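Local coordinates for protein PHO85 cyclin PHO80 (Saccharomyces cerevisiae, PDB 2PMI) that partners the cyclin-dependent kinase PHO85 as a cyclin and keeps phosphate-starvation genes repressed when phosphate is plentiful, at residues T65-K70 / N160-R165; P73-F78 / T118-L123; L99-L104 / Y168-R173; L105-P110 / L179-Q184. All blocks are in the same frame, centred on the assembly; numbering follows the deposited sequence.

The four contacts join several helices and loops of this cyclin. Helix 92-108 supplies residues 99-104 to contact 3 and its end, with the residues just after, to contact 4, their centres about 10 Å apart. Along the chain come 65-70, 73-78, 99-104, 105-110, 118-123, 160-165, 168-173 and 179-184. The pair of contact 2 falls wholly between the two segments of contact 1; contacts 3 and 4 interleave with it. Contact 2 is the outlying one, its centre about 23 Å from contact 4. F122, F162 and Y101 give contacts 1 to 3 a shared aromatic core; the loop and helix of contacts 3 and 4, bridged by R169 and E183, lie by the other protein chain, consistent with a cyclin's role as kinase partner.

Contact 1. Residues T65-K70 / N160-R165; sequences TRYHSK and NDFLKR
Polar and charged groups meet where the loop 65-70 approaches helix 152-164, and the carboxylate of D161 is their hub. Its CG lies anti to the backbone N (chi1 -171°), which carries the group out toward R66 and Y67. D161 OD2 comes 2.8 Å from Y67 OH, with ring and carboxylate planes steeply inclined. The same oxygen receives the NE of R165, one turn further on, in a salt bridge of 3.1 Å from R165 NE to D161 OD2; this N-H arrives from the syn side, though 35° out of the carboxylate plane. R66 meets D161 with its aliphatic part, R66 CG lying 3.6 Å from D161 OD1, while its NE is 4.4 Å from that oxygen, so the attraction between the charges is looser than a salt bridge.

Apolar packing follows from the length of tyrosine: the hydroxyl end of Y67 reaches the start of the F162 side chain, Y67 CZ standing 4.2 Å from F162 CB, and both residues also rest on L105 of helix 92-108. F162, wholly carbon, turns its ring on into the interior.

Within the loop, a type I turn from T65 to H68 presents R66 and Y67. T65 OG1 and H68 ND1 are hydrogen-bonded at 2.7 Å, bracing the turn. The whole is a connecting loop laid against helix 152-164 of the cyclin box, the all-helical fold of this family.

Contact 2. Residues P73-F78 / T118-L123; sequences PNISIF and TAHRFL
H120 inserts its imidazole among the backbone and side chains of residues 73-77, and most of the contact is built round that ring. Its CG lies anti to the carbonyl carbon (chi1 -63°), which carries the imidazole out to the loop. There H120 NE2 gives a weak hydrogen bond to I75 O, 3.0 Å away and bent to 124° at the hydrogen. The CG2 branch of I75 is 4.1 Å from H120 NE2; P73 also lies beside the ring, but its exact placement is doubtful. Histidine suits the place because it is flat enough to slip between these groups and still carries an N-H for the loop. Beside it, the end of I77 touches the ring obliquely and reaches A119, with I77 CD1 3.5 Å from A119 CB; the small methyl of alanine lets the isoleucine come close to the helix.

Both segments run into helices of the cyclin box, 77-86 and 119-134, so the contact sets the first turns of two helices of that fold side by side, I77 and H120 having CA atoms 6.8 Å apart.

Each start has its own support: S76 is the N-cap of helix 77-86, its OG bonded to the backbone N of N79, whereas T118, in the corresponding position before helix 119-134, bonds through OG1 to the carbonyls of T113 and N115. Toward helix 32-51, A119 packs on I47. At the outer margin a bound MES molecule, probably from the crystallisation liquor, lies about 4 Å from the side chain of P73.

Contact 3. Residues L99-L104 / Y168-R173; sequences LYYIDL and YRIIPR
Y100 and Y101, neighbours on helix 92-108, send their rings to different points of the loop 168-173, and here the packing is tight. The Y100 ring lies obliquely against P172, Y100 CE2 being 3.6 Å from P172 CB; the compact proline, centre of an inverse gamma turn, suits a flat aromatic partner. Y101 has CG anti to its carbonyl carbon (chi1 -86°), which swings the ring toward I170. Y101 OH donates to I170 O, 2.8 Å away, although crowding at this hydroxyl in the model leaves its exact place less certain. One turn on from Y100, L104 adds a methyl, CD2, 3.8 Å from R169 O.

The arginine side chains, by contrast, make little contact across these two segments, their polar ends being held elsewhere: R169 NH1 makes a salt bridge to E183, while R173 pairs with an acidic side chain of the other protein chain. The hydroxyl of Y100 is bonded to N176 ND2.

Tyrosines thus serve a buried interface by giving aromatic surface to the core while their hydroxyls meet polar groups there, and the charges gathered on the far side probably help orient the loop toward the partner protein.

Contact 4. Residues L105-P110 / L179-Q184; sequences LQTVYP and LCSIEQ
V108 faces C180 and S181 with its branched side, near the end of helix 92-108 and across from helix 176-183. The backbones come close, 5.8 Å between the CA atoms of V108 and S181, a separation that suits small side chains on the second helix. CG1 of V108 points at C180, 3.9 Å from its SG, a soft apolar contact that cysteine supplies with a single heavy atom beyond CB. The same methyl is also near the backbone N of S181.

T107 comes to S181 from beside V108. Its CG2 is 3.5 Å from S181 OG, so the threonine offers its methyl across the contact, while its OG1 turns back to D103 O in a weak hydrogen bond within its own helix.

Q184 crosses V108 obliquely from the end of its helix. The chain bends at chi2 (63°), bringing the amide beside the valine, where Q184 NE2 lies 3.4 Å from V108 CB. The amide nitrogen is also close to the carbonyl oxygen of V108, but the angle makes no hydrogen bond and the closeness itself is doubtful in the model.

The preceding residue, E183, faces elsewhere, pairing with a basic side chain of the other protein chain. Chemically, then, the two helices are joined by van der Waals contact of short side chains together with the amide end of Q184, with no hydrogen bond across, and the ionic pairing belongs to the neighbouring face of helix 176-183, where the other protein is met.

Contact 1. Residues T65-K70 / N160-R165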
# COMPACT_ATOMS: atom_id res chain seq x y z
N THR B 65 -25.36 -8.76 -15.40
CA THR B 65 -24.48 -8.31 -14.32
C THR B 65 -24.56 -6.78 -14.27
O THR B 65 -25.02 -6.14 -15.22
CB THR B 65 -23.02 -8.68 -14.58
OG1 THR B 65 -22.61 -8.10 -15.83
CG2 THR B 65 -22.85 -10.18 -14.61
N ARG B 66 -24.10 -6.21 -13.16
CA ARG B 66 -24.11 -4.76 -13.00
C ARG B 66 -23.38 -4.07 -14.14
O ARG B 66 -23.62 -2.90 -14.44
CB ARG B 66 -23.42 -4.36 -11.69
CG ARG B 66 -24.16 -4.73 -10.44
CD ARG B 66 -25.41 -3.91 -10.30
NE ARG B 66 -25.91 -3.91 -8.93
CZ ARG B 66 -27.00 -3.24 -8.55
NH1 ARG B 66 -27.68 -2.54 -9.44
NH2 ARG B 66 -27.39 -3.28 -7.28
N TYR B 67 -22.47 -4.82 -14.78
CA TYR B 67 -21.65 -4.28 -15.86
C TYR B 67 -22.31 -4.30 -17.23
O TYR B 67 -21.70 -3.90 -18.23
CB TYR B 67 -20.33 -5.03 -15.91
CG TYR B 67 -19.77 -5.29 -14.54
CD1 TYR B 67 -20.03 -6.49 -13.88
CD2 TYR B 67 -19.03 -4.31 -13.87
CE1 TYR B 67 -19.58 -6.72 -12.59
CE2 TYR B 67 -18.58 -4.53 -12.56
CZ TYR B 67 -18.86 -5.74 -11.93
OH TYR B 67 -18.43 -5.96 -10.65
N HIS B 68 -23.55 -4.74 -17.28
CA HIS B 68 -24.27 -4.80 -18.54
C HIS B 68 -24.96 -3.49 -18.87
O HIS B 68 -25.60 -2.89 -18.02
CB HIS B 68 -25.32 -5.92 -18.51
CG HIS B 68 -24.80 -7.25 -18.95
ND1 HIS B 68 -24.10 -8.09 -18.11
CD2 HIS B 68 -24.80 -7.84 -20.17
CE1 HIS B 68 -23.69 -9.14 -18.80
NE2 HIS B 68 -24.10 -9.01 -20.05
N SER B 69 -24.83 -3.08 -20.13
CA SER B 69 -25.47 -1.86 -20.63
C SER B 69 -26.63 -2.38 -21.47
O SER B 69 -26.55 -3.50 -21.99
CB SER B 69 -24.50 -1.07 -21.50
OG SER B 69 -23.30 -0.81 -20.81
N LYS B 70 -27.70 -1.61 -21.62
CA LYS B 70 -28.84 -2.07 -22.42
C LYS B 70 -28.54 -2.32 -23.90
O LYS B 70 -29.27 -3.06 -24.56
CB LYS B 70 -30.04 -1.13 -22.29
CG LYS B 70 -30.93 -1.43 -21.08
CD LYS B 70 -32.40 -1.05 -21.32
CE LYS B 70 -32.60 0.45 -21.54
NZ LYS B 70 -34.05 0.81 -21.74
N ASN B 160 -18.84 -1.05 -5.56
CA ASN B 160 -19.09 -1.87 -4.40
C ASN B 160 -19.25 -3.31 -4.82
O ASN B 160 -18.72 -4.22 -4.18
CB ASN B 160 -20.37 -1.40 -3.71
CG ASN B 160 -20.54 -2.02 -2.35
OD1 ASN B 160 -19.58 -2.16 -1.60
ND2 ASN B 160 -21.77 -2.38 -2.02
N ASP B 161 -19.98 -3.50 -5.92
CA ASP B 161 -20.23 -4.81 -6.52
C ASP B 161 -18.92 -5.50 -6.83
O ASP B 161 -18.63 -6.57 -6.29
CB ASP B 161 -21.02 -4.65 -7.82
CG ASP B 161 -21.50 -5.96 -8.37
OD1 ASP B 161 -22.50 -6.50 -7.83
OD2 ASP B 161 -20.88 -6.46 -9.34
N PHE B 162 -18.13 -4.90 -7.72
CA PHE B 162 -16.84 -5.47 -8.09
C PHE B 162 -15.96 -5.79 -6.89
O PHE B 162 -15.28 -6.81 -6.86
CB PHE B 162 -16.09 -4.52 -9.03
CG PHE B 162 -14.69 -4.97 -9.38
CD1 PHE B 162 -13.62 -4.71 -8.52
CD2 PHE B 162 -14.44 -5.65 -10.56
CE1 PHE B 162 -12.33 -5.10 -8.84
CE2 PHE B 162 -13.14 -6.06 -10.90
CZ PHE B 162 -12.08 -5.78 -10.04
N LEU B 163 -15.98 -4.92 -5.88
CA LEU B 163 -15.16 -5.16 -4.70
C LEU B 163 -15.61 -6.38 -3.92
O LEU B 163 -14.78 -7.07 -3.33
CB LEU B 163 -15.11 -3.93 -3.79
CG LEU B 163 -14.12 -2.87 -4.29
CD1 LEU B 163 -13.96 -1.73 -3.28
CD2 LEU B 163 -12.77 -3.53 -4.51
N LYS B 164 -16.91 -6.66 -3.93
CA LYS B 164 -17.43 -7.82 -3.21
C LYS B 164 -17.10 -9.12 -3.93
O LYS B 164 -16.73 -10.13 -3.31
CB LYS B 164 -18.93 -7.69 -3.03
CG LYS B 164 -19.31 -6.52 -2.17
CD LYS B 164 -20.82 -6.35 -2.09
CE LYS B 164 -21.17 -5.03 -1.41
NZ LYS B 164 -22.63 -4.70 -1.49
N ARG B 165 -17.23 -9.11 -5.25
CA ARG B 165 -16.96 -10.29 -6.02
C ARG B 165 -15.50 -10.67 -6.09
O ARG B 165 -15.14 -11.66 -6.73
CB ARG B 165 -17.49 -10.10 -7.43
CG ARG B 165 -18.98 -9.96 -7.46
CD ARG B 165 -19.48 -9.80 -8.86
NE ARG B 165 -20.92 -9.56 -8.83
CZ ARG B 165 -21.83 -10.43 -8.42
NH1 ARG B 165 -21.47 -11.63 -7.98
NH2 ARG B 165 -23.12 -10.10 -8.42

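Contact 2. Residues P73-F78 / T118-L123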
# COMPACT_ATOMS: atom_id res chain seq x y z
N PRO B 73 -22.66 0.77 -26.48
CA PRO B 73 -22.49 2.22 -26.55
C PRO B 73 -21.89 2.57 -27.90
O PRO B 73 -21.12 1.77 -28.46
CB PRO B 73 -21.52 2.51 -25.40
CG PRO B 73 -21.86 1.45 -24.42
CD PRO B 73 -21.96 0.23 -25.31
N ASN B 74 -22.22 3.75 -28.42
CA ASN B 74 -21.72 4.16 -29.72
C ASN B 74 -20.21 4.46 -29.68
O ASN B 74 -19.48 4.14 -30.62
CB ASN B 74 -22.51 5.38 -30.22
CG ASN B 74 -22.38 5.60 -31.72
OD1 ASN B 74 -21.82 4.77 -32.45
ND2 ASN B 74 -22.89 6.73 -32.20
N ILE B 75 -19.74 5.05 -28.60
CA ILE B 75 -18.33 5.37 -28.49
C ILE B 75 -17.46 4.11 -28.46
O ILE B 75 -17.71 3.21 -27.67
CB ILE B 75 -18.03 6.18 -27.23
CG1 ILE B 75 -16.53 6.50 -27.17
CG2 ILE B 75 -18.48 5.40 -26.00
CD1 ILE B 75 -16.13 7.52 -26.09
N SER B 76 -16.45 4.07 -29.30
CA SER B 76 -15.55 2.93 -29.34
C SER B 76 -14.87 2.77 -27.99
O SER B 76 -14.86 3.70 -27.17
CB SER B 76 -14.48 3.11 -30.41
OG SER B 76 -13.43 3.92 -29.93
N ILE B 77 -14.30 1.59 -27.78
CA ILE B 77 -13.63 1.25 -26.54
C ILE B 77 -12.45 2.18 -26.29
O ILE B 77 -12.30 2.74 -25.21
CB ILE B 77 -13.17 -0.24 -26.58
CG1 ILE B 77 -13.17 -0.82 -25.18
CG2 ILE B 77 -11.79 -0.36 -27.22
CD1 ILE B 77 -14.54 -0.88 -24.57
N PHE B 78 -11.64 2.35 -27.34
CA PHE B 78 -10.44 3.20 -27.30
C PHE B 78 -10.76 4.67 -27.02
O PHE B 78 -10.09 5.32 -26.21
CB PHE B 78 -9.70 3.09 -28.64
CG PHE B 78 -8.45 3.91 -28.70
CD1 PHE B 78 -7.34 3.55 -27.94
CD2 PHE B 78 -8.39 5.05 -29.50
CE1 PHE B 78 -6.18 4.33 -27.97
CE2 PHE B 78 -7.24 5.83 -29.54
CZ PHE B 78 -6.13 5.47 -28.78
N THR B 118 -20.45 -5.17 -21.94
CA THR B 118 -20.01 -4.99 -20.56
C THR B 118 -18.73 -4.18 -20.44
O THR B 118 -18.49 -3.51 -19.43
CB THR B 118 -19.71 -6.34 -19.89
OG1 THR B 118 -18.97 -7.17 -20.80
CG2 THR B 118 -20.98 -6.99 -19.43
N ALA B 119 -17.91 -4.26 -21.49
CA ALA B 119 -16.61 -3.60 -21.53
C ALA B 119 -16.53 -2.20 -20.89
O ALA B 119 -15.82 -2.03 -19.90
CB ALA B 119 -16.12 -3.55 -22.97
N HIS B 120 -17.24 -1.23 -21.44
CA HIS B 120 -17.21 0.13 -20.92
C HIS B 120 -17.46 0.19 -19.44
O HIS B 120 -16.57 0.57 -18.67
CB HIS B 120 -18.23 1.01 -21.63
CG HIS B 120 -17.96 1.17 -23.09
ND1 HIS B 120 -16.68 1.30 -23.60
CD2 HIS B 120 -18.79 1.26 -24.15
CE1 HIS B 120 -16.75 1.45 -24.91
NE2 HIS B 120 -18.01 1.43 -25.27
N ARG B 121 -18.67 -0.17 -19.03
CA ARG B 121 -19.04 -0.14 -17.62
C ARG B 121 -17.99 -0.84 -16.78
O ARG B 121 -17.69 -0.41 -15.67
CB ARG B 121 -20.39 -0.79 -17.42
CG ARG B 121 -21.40 0.16 -16.86
CD ARG B 121 -22.75 -0.05 -17.50
NE ARG B 121 -23.71 0.85 -16.87
CZ ARG B 121 -24.09 0.74 -15.61
NH1 ARG B 121 -23.60 -0.24 -14.85
NH2 ARG B 121 -24.94 1.62 -15.09
N PHE B 122 -17.42 -1.91 -17.31
CA PHE B 122 -16.39 -2.61 -16.58
C PHE B 122 -15.18 -1.70 -16.46
O PHE B 122 -14.71 -1.43 -15.36
CB PHE B 122 -15.93 -3.88 -17.31
CG PHE B 122 -14.65 -4.43 -16.75
CD1 PHE B 122 -14.63 -5.09 -15.52
CD2 PHE B 122 -13.44 -4.22 -17.41
CE1 PHE B 122 -13.43 -5.53 -14.95
CE2 PHE B 122 -12.23 -4.65 -16.86
CZ PHE B 122 -12.22 -5.31 -15.62
N LEU B 123 -14.70 -1.24 -17.61
CA LEU B 123 -13.53 -0.36 -17.70
C LEU B 123 -13.57 0.82 -16.75
O LEU B 123 -12.56 1.15 -16.11
CB LEU B 123 -13.36 0.15 -19.13
CG LEU B 123 -11.99 0.81 -19.29
CD1 LEU B 123 -10.91 -0.21 -18.95
CD2 LEU B 123 -11.83 1.35 -20.71

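Contact 3. Residues L99-L104 / Y168-R173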
# COMPACT_ATOMS: atom_id res chain seq x y z
N LEU B 99 -6.68 -4.11 -17.20
CA LEU B 99 -6.74 -5.25 -18.10
C LEU B 99 -6.68 -6.54 -17.28
O LEU B 99 -7.54 -7.42 -17.41
CB LEU B 99 -5.57 -5.20 -19.08
CG LEU B 99 -5.59 -6.27 -20.17
CD1 LEU B 99 -6.72 -6.00 -21.15
CD2 LEU B 99 -4.26 -6.29 -20.88
N TYR B 100 -5.66 -6.65 -16.44
CA TYR B 100 -5.50 -7.82 -15.60
C TYR B 100 -6.77 -8.09 -14.79
O TYR B 100 -7.13 -9.24 -14.53
CB TYR B 100 -4.33 -7.62 -14.65
CG TYR B 100 -4.38 -8.46 -13.41
CD1 TYR B 100 -4.02 -9.81 -13.45
CD2 TYR B 100 -4.77 -7.91 -12.19
CE1 TYR B 100 -4.02 -10.58 -12.31
CE2 TYR B 100 -4.78 -8.68 -11.03
CZ TYR B 100 -4.40 -10.02 -11.10
OH TYR B 100 -4.36 -10.79 -9.96
N TYR B 101 -7.45 -7.02 -14.37
CA TYR B 101 -8.69 -7.16 -13.61
C TYR B 101 -9.76 -7.91 -14.42
O TYR B 101 -10.78 -8.30 -13.87
CB TYR B 101 -9.25 -5.80 -13.22
CG TYR B 101 -8.69 -5.22 -11.94
CD1 TYR B 101 -9.06 -3.93 -11.52
CD2 TYR B 101 -7.78 -5.93 -11.15
CE1 TYR B 101 -8.54 -3.37 -10.36
CE2 TYR B 101 -7.25 -5.38 -9.99
CZ TYR B 101 -7.64 -4.10 -9.60
OH TYR B 101 -7.13 -3.55 -8.44
N ILE B 102 -9.53 -8.09 -15.72
CA ILE B 102 -10.47 -8.80 -16.57
C ILE B 102 -10.32 -10.29 -16.28
O ILE B 102 -11.30 -10.97 -15.98
CB ILE B 102 -10.17 -8.55 -18.05
CG1 ILE B 102 -10.44 -7.09 -18.38
CG2 ILE B 102 -11.03 -9.45 -18.93
CD1 ILE B 102 -10.08 -6.73 -19.78
N ASP B 103 -9.09 -10.78 -16.39
CA ASP B 103 -8.82 -12.18 -16.13
C ASP B 103 -9.17 -12.50 -14.68
O ASP B 103 -9.44 -13.66 -14.36
CB ASP B 103 -7.34 -12.50 -16.39
CG ASP B 103 -7.02 -12.69 -17.88
OD1 ASP B 103 -7.83 -12.25 -18.73
OD2 ASP B 103 -5.95 -13.26 -18.19
N LEU B 104 -9.19 -11.49 -13.82
CA LEU B 104 -9.52 -11.75 -12.42
C LEU B 104 -11.01 -11.89 -12.21
O LEU B 104 -11.45 -12.76 -11.47
CB LEU B 104 -9.01 -10.65 -11.48
CG LEU B 104 -9.41 -10.96 -10.01
CD1 LEU B 104 -8.32 -11.80 -9.35
CD2 LEU B 104 -9.64 -9.68 -9.22
N TYR B 168 -11.90 -7.73 -2.15
CA TYR B 168 -10.86 -6.72 -2.10
C TYR B 168 -9.49 -7.28 -2.42
O TYR B 168 -8.50 -6.89 -1.80
CB TYR B 168 -10.83 -6.06 -0.72
CG TYR B 168 -12.18 -5.52 -0.33
CD1 TYR B 168 -13.19 -6.37 0.09
CD2 TYR B 168 -12.45 -4.16 -0.42
CE1 TYR B 168 -14.45 -5.88 0.40
CE2 TYR B 168 -13.71 -3.67 -0.12
CZ TYR B 168 -14.71 -4.53 0.29
OH TYR B 168 -15.95 -4.05 0.61
N ARG B 169 -9.42 -8.20 -3.39
CA ARG B 169 -8.15 -8.81 -3.77
C ARG B 169 -7.71 -8.21 -5.09
O ARG B 169 -7.58 -8.90 -6.10
CB ARG B 169 -8.31 -10.33 -3.88
CG ARG B 169 -8.73 -10.93 -2.56
CD ARG B 169 -8.09 -12.29 -2.35
NE ARG B 169 -6.64 -12.28 -2.48
CZ ARG B 169 -5.81 -12.72 -1.54
NH1 ARG B 169 -6.29 -13.20 -0.40
NH2 ARG B 169 -4.50 -12.70 -1.74
N ILE B 170 -7.48 -6.91 -5.02
CA ILE B 170 -7.09 -6.07 -6.15
C ILE B 170 -5.60 -5.92 -6.43
O ILE B 170 -5.25 -5.36 -7.47
CB ILE B 170 -7.64 -4.68 -5.92
CG1 ILE B 170 -7.03 -4.13 -4.62
CG2 ILE B 170 -9.14 -4.73 -5.83
CD1 ILE B 170 -7.54 -2.79 -4.18
N ILE B 171 -4.72 -6.37 -5.53
CA ILE B 171 -3.27 -6.22 -5.75
C ILE B 171 -2.75 -7.29 -6.71
O ILE B 171 -2.63 -8.46 -6.36
CB ILE B 171 -2.47 -6.29 -4.41
CG1 ILE B 171 -3.04 -5.31 -3.38
CG2 ILE B 171 -1.00 -5.95 -4.64
CD1 ILE B 171 -2.49 -5.55 -1.95
N PRO B 172 -2.40 -6.88 -7.94
CA PRO B 172 -1.90 -7.81 -8.96
C PRO B 172 -0.59 -8.48 -8.57
O PRO B 172 0.50 -7.99 -8.87
CB PRO B 172 -1.75 -6.92 -10.18
CG PRO B 172 -1.32 -5.62 -9.58
CD PRO B 172 -2.24 -5.48 -8.38
N ARG B 173 -0.71 -9.61 -7.90
CA ARG B 173 0.46 -10.36 -7.49
C ARG B 173 0.26 -11.80 -8.01
O ARG B 173 -0.87 -12.31 -8.08
CB ARG B 173 0.59 -10.29 -5.97
CG ARG B 173 2.01 -10.13 -5.43
CD ARG B 173 1.93 -9.89 -3.94
NE ARG B 173 3.16 -10.23 -3.24
CZ ARG B 173 3.28 -10.21 -1.92
NH1 ARG B 173 2.24 -9.85 -1.18
NH2 ARG B 173 4.43 -10.55 -1.34

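Contact 4. Residues L105-P110 / L179-Q184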
# COMPACT_ATOMS: atom_id res chain seq x y z
N LEU B 105 -11.80 -11.03 -12.85
CA LEU B 105 -13.24 -11.09 -12.72
C LEU B 105 -13.81 -12.27 -13.52
O LEU B 105 -14.66 -13.00 -13.01
CB LEU B 105 -13.87 -9.78 -13.17
CG LEU B 105 -15.30 -9.53 -12.69
CD1 LEU B 105 -15.30 -9.52 -11.18
CD2 LEU B 105 -15.86 -8.20 -13.23
N GLN B 106 -13.34 -12.46 -14.76
CA GLN B 106 -13.84 -13.58 -15.58
C GLN B 106 -13.66 -14.90 -14.85
O GLN B 106 -14.41 -15.84 -15.07
CB GLN B 106 -13.13 -13.68 -16.95
CG GLN B 106 -13.47 -12.58 -17.96
CD GLN B 106 -13.26 -12.99 -19.43
OE1 GLN B 106 -12.29 -13.68 -19.79
NE2 GLN B 106 -14.17 -12.54 -20.29
N THR B 107 -12.65 -14.97 -13.99
CA THR B 107 -12.37 -16.19 -13.24
C THR B 107 -13.19 -16.38 -11.96
O THR B 107 -13.56 -17.50 -11.63
CB THR B 107 -10.85 -16.31 -12.87
OG1 THR B 107 -10.10 -16.76 -14.01
CG2 THR B 107 -10.64 -17.29 -11.72
N VAL B 108 -13.49 -15.30 -11.25
CA VAL B 108 -14.20 -15.42 -9.98
C VAL B 108 -15.64 -14.90 -9.94
O VAL B 108 -16.23 -14.68 -8.87
CB VAL B 108 -13.38 -14.75 -8.86
CG1 VAL B 108 -11.99 -15.37 -8.82
CG2 VAL B 108 -13.29 -13.23 -9.10
N TYR B 109 -16.19 -14.71 -11.12
CA TYR B 109 -17.55 -14.23 -11.27
C TYR B 109 -18.05 -14.86 -12.56
O TYR B 109 -18.00 -14.24 -13.63
CB TYR B 109 -17.58 -12.71 -11.37
CG TYR B 109 -18.98 -12.14 -11.38
CD1 TYR B 109 -20.04 -12.86 -10.86
CD2 TYR B 109 -19.25 -10.87 -11.89
CE1 TYR B 109 -21.31 -12.36 -10.84
CE2 TYR B 109 -20.54 -10.36 -11.87
CZ TYR B 109 -21.56 -11.12 -11.34
OH TYR B 109 -22.84 -10.66 -11.29
N PRO B 110 -18.51 -16.11 -12.48
CA PRO B 110 -19.01 -16.82 -13.66
C PRO B 110 -19.89 -15.99 -14.59
O PRO B 110 -19.62 -15.93 -15.79
CB PRO B 110 -19.72 -18.05 -13.06
CG PRO B 110 -19.94 -17.68 -11.61
CD PRO B 110 -18.70 -16.93 -11.27
N LEU B 179 -5.65 -17.39 -4.97
CA LEU B 179 -6.08 -17.10 -3.62
C LEU B 179 -7.49 -16.58 -3.66
O LEU B 179 -8.32 -16.95 -2.83
CB LEU B 179 -5.16 -16.06 -3.00
CG LEU B 179 -3.81 -16.65 -2.62
CD1 LEU B 179 -2.74 -15.59 -2.62
CD2 LEU B 179 -3.95 -17.31 -1.27
N CYS B 180 -7.76 -15.73 -4.64
CA CYS B 180 -9.09 -15.16 -4.80
C CYS B 180 -10.07 -16.30 -5.09
O CYS B 180 -11.11 -16.42 -4.43
CB CYS B 180 -9.10 -14.14 -5.94
SG CYS B 180 -10.57 -13.10 -5.92
N SER B 181 -9.74 -17.13 -6.08
CA SER B 181 -10.59 -18.27 -6.44
C SER B 181 -10.95 -19.03 -5.18
O SER B 181 -12.11 -19.16 -4.81
CB SER B 181 -9.85 -19.22 -7.38
OG SER B 181 -10.26 -18.98 -8.72
N ILE B 182 -9.91 -19.53 -4.52
CA ILE B 182 -10.07 -20.24 -3.28
C ILE B 182 -10.97 -19.46 -2.31
O ILE B 182 -12.07 -19.90 -1.98
CB ILE B 182 -8.69 -20.47 -2.66
CG1 ILE B 182 -7.87 -21.35 -3.60
CG2 ILE B 182 -8.81 -21.02 -1.24
CD1 ILE B 182 -6.53 -21.74 -3.09
N GLU B 183 -10.51 -18.29 -1.89
CA GLU B 183 -11.26 -17.48 -0.95
C GLU B 183 -12.74 -17.32 -1.28
O GLU B 183 -13.52 -16.89 -0.44
CB GLU B 183 -10.63 -16.10 -0.83
CG GLU B 183 -11.06 -15.35 0.42
CD GLU B 183 -10.43 -13.98 0.53
OE1 GLU B 183 -9.26 -13.82 0.09
OE2 GLU B 183 -11.10 -13.07 1.06
N GLN B 184 -13.12 -17.68 -2.50
CA GLN B 184 -14.51 -17.54 -2.90
C GLN B 184 -15.39 -18.37 -1.97
O GLN B 184 -14.88 -19.10 -1.11
CB GLN B 184 -14.69 -18.03 -4.33
CG GLN B 184 -15.84 -17.38 -5.04
CD GLN B 184 -15.64 -15.89 -5.18
OE1 GLN B 184 -15.52 -15.16 -4.19
NE2 GLN B 184 -15.60 -15.42 -6.42